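Long-range contact in putative amidohydrolase (Unidentified, PDB 3MKV), which probably works as a zinc-dependent prolidase of the amidohydrolase superfamily, hydrolysing dipeptides that end in proline: residues K55-G60 against A378-V383. Sequence-based numbering, arbitrary orientation.
Sequences KTIMPG and ADVLVV
Lys-55 lays its CB and CG against the carbonyl of Val-383, Lys-55 CB 3.4 Å from Val-383 O, and only the far end of its long chain leads away from the neighbouring strand. Thr-56 and Val-383 then form an antiparallel hydrogen-bonded pair, Thr-56 N giving to Val-383 O at 2.9 Å and Val-383 N to Thr-56 O at 2.7 Å. Beta-branched residues suit such extended backbone, and the buried hydroxyl of Thr-56 is satisfied by Gly-385 O. Ile-57 faces the other side of the sheet. Its chi1 of -57° sets CG1 beside the backbone N and turns CG2 anti to it; Ile-57 CG2 reaches Val-380 CG1 at 3.5 Å while Ile-57 CG1 meets Val-382 CG2. Phe-8 of strand 5-9 touches all three residues, joining this apolar face to the N-terminal sheet. Met-58 returns to the side of Thr-56 and pairs with Leu-381 through two backbone bonds. The flexible thioether drapes over the partner strand, Met-58 CG against Leu-381 CB and Met-58 SD 3.9 Å from Val-383 CG2. Pro-59, lacking an N-H, occupies a non-hydrogen-bonded pair opposite Val-380, where none is asked of it by this strand. Gly-60 N gives a hydrogen bond to Asp-379 O at 3.1 Å, coming from above the carbonyl plane, and having no side chain suits Gly-60 to its close approach to Asp-379, whose carboxylate turns to Arg-128 and Asp-407 N. Strands far apart in sequence thus pair antiparallel where the chain enters and leaves the catalytic barrel, as in the small beta domain of amidohydrolases, built from both chain ends.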
loop_
_atom_site.group_PDB
_atom_site.type_symbol
_atom_site.label_atom_id
_atom_site.label_comp_id
_atom_site.label_asym_id
_atom_site.label_seq_id
_atom_site.Cartn_x
_atom_site.Cartn_y
_atom_site.Cartn_z
ATOM N N LYS A 55 51.964 13.940 -39.690
ATOM C CA LYS A 55 50.941 14.460 -38.790
ATOM C C LYS A 55 51.138 13.894 -37.388
ATOM O O LYS A 55 52.040 13.077 -37.157
ATOM C CB LYS A 55 49.542 14.143 -39.317
ATOM C CG LYS A 55 48.959 15.246 -40.170
ATOM C CD LYS A 55 47.930 14.724 -41.158
ATOM C CE LYS A 55 48.599 13.923 -42.256
ATOM N NZ LYS A 55 48.020 14.244 -43.592
ATOM N N THR A 56 50.295 14.324 -36.454
ATOM C CA THR A 56 50.472 13.949 -35.053
ATOM C C THR A 56 49.635 12.744 -34.635
ATOM O O THR A 56 48.423 12.683 -34.861
ATOM C CB THR A 56 50.190 15.127 -34.104
ATOM O OG1 THR A 56 50.935 16.277 -34.534
ATOM C CG2 THR A 56 50.592 14.764 -32.685
ATOM N N ILE A 57 50.304 11.775 -34.033
ATOM C CA ILE A 57 49.630 10.626 -33.480
ATOM C C ILE A 57 49.582 10.803 -31.967
ATOM O O ILE A 57 50.619 10.863 -31.305
ATOM C CB ILE A 57 50.352 9.323 -33.863
ATOM C CG1 ILE A 57 50.462 9.216 -35.386
ATOM C CG2 ILE A 57 49.621 8.105 -33.297
ATOM C CD1 ILE A 57 51.277 8.037 -35.867
ATOM N N MET A 58 48.372 10.913 -31.428
ATOM C CA MET A 58 48.187 11.131 -29.993
ATOM C C MET A 58 47.155 10.163 -29.406
ATOM O O MET A 58 46.331 9.600 -30.134
ATOM C CB MET A 58 47.769 12.584 -29.715
ATOM C CG MET A 58 46.387 12.941 -30.237
ATOM S SD MET A 58 45.775 14.515 -29.615
ATOM C CE MET A 58 45.688 14.116 -27.874
ATOM N N PRO A 59 47.173 9.992 -28.075
ATOM C CA PRO A 59 46.227 9.072 -27.439
ATOM C C PRO A 59 44.790 9.581 -27.544
ATOM O O PRO A 59 44.564 10.785 -27.698
ATOM C CB PRO A 59 46.660 9.060 -25.974
ATOM C CG PRO A 59 47.974 9.790 -25.924
ATOM C CD PRO A 59 48.035 10.683 -27.102
ATOM N N GLY A 60 43.834 8.660 -27.463
ATOM C CA GLY A 60 42.415 9.011 -27.385
ATOM C C GLY A 60 42.125 9.963 -26.241
ATOM O O GLY A 60 42.690 9.838 -25.149
ATOM N N ALA A 378 44.189 0.268 -27.948
ATOM C CA ALA A 378 44.475 0.957 -29.195
ATOM C C ALA A 378 43.379 1.976 -29.463
ATOM O O ALA A 378 42.584 1.834 -30.399
ATOM C CB ALA A 378 44.604 -0.025 -30.352
ATOM N N ASP A 379 43.334 2.985 -28.597
ATOM C CA ASP A 379 42.529 4.178 -28.807
ATOM C C ASP A 379 43.496 5.239 -29.290
ATOM O O ASP A 379 44.283 5.774 -28.505
ATOM C CB ASP A 379 41.879 4.640 -27.495
ATOM C CG ASP A 379 40.910 3.613 -26.910
ATOM O OD1 ASP A 379 40.801 2.479 -27.443
ATOM O OD2 ASP A 379 40.247 3.951 -25.905
ATOM N N VAL A 380 43.463 5.521 -30.588
ATOM C CA VAL A 380 44.461 6.397 -31.195
ATOM C C VAL A 380 43.826 7.478 -32.046
ATOM O O VAL A 380 42.840 7.238 -32.734
ATOM C CB VAL A 380 45.441 5.603 -32.097
ATOM C CG1 VAL A 380 46.515 6.519 -32.639
ATOM C CG2 VAL A 380 46.063 4.454 -31.330
ATOM N N LEU A 381 44.403 8.669 -31.998
ATOM C CA LEU A 381 44.000 9.751 -32.887
ATOM C C LEU A 381 45.148 10.143 -33.818
ATOM O O LEU A 381 46.329 9.982 -33.482
ATOM C CB LEU A 381 43.583 10.987 -32.088
ATOM C CG LEU A 381 42.525 10.860 -31.000
ATOM C CD1 LEU A 381 42.048 12.265 -30.585
ATOM C CD2 LEU A 381 41.363 10.003 -31.493
ATOM N N VAL A 382 44.793 10.666 -34.984
ATOM C CA VAL A 382 45.760 11.347 -35.831
ATOM C C VAL A 382 45.269 12.766 -36.050
ATOM O O VAL A 382 44.168 12.976 -36.545
ATOM C CB VAL A 382 45.950 10.644 -37.191
ATOM C CG1 VAL A 382 46.535 11.612 -38.211
ATOM C CG2 VAL A 382 46.838 9.434 -37.035
ATOM N N VAL A 383 46.076 13.743 -35.664
ATOM C CA VAL A 383 45.666 15.129 -35.785
ATOM C C VAL A 383 46.513 15.901 -36.789
ATOM O O VAL A 383 47.728 15.701 -36.897
ATOM C CB VAL A 383 45.700 15.838 -34.429
ATOM C CG1 VAL A 383 45.178 17.273 -34.558
ATOM C CG2 VAL A 383 44.877 15.049 -33.417
#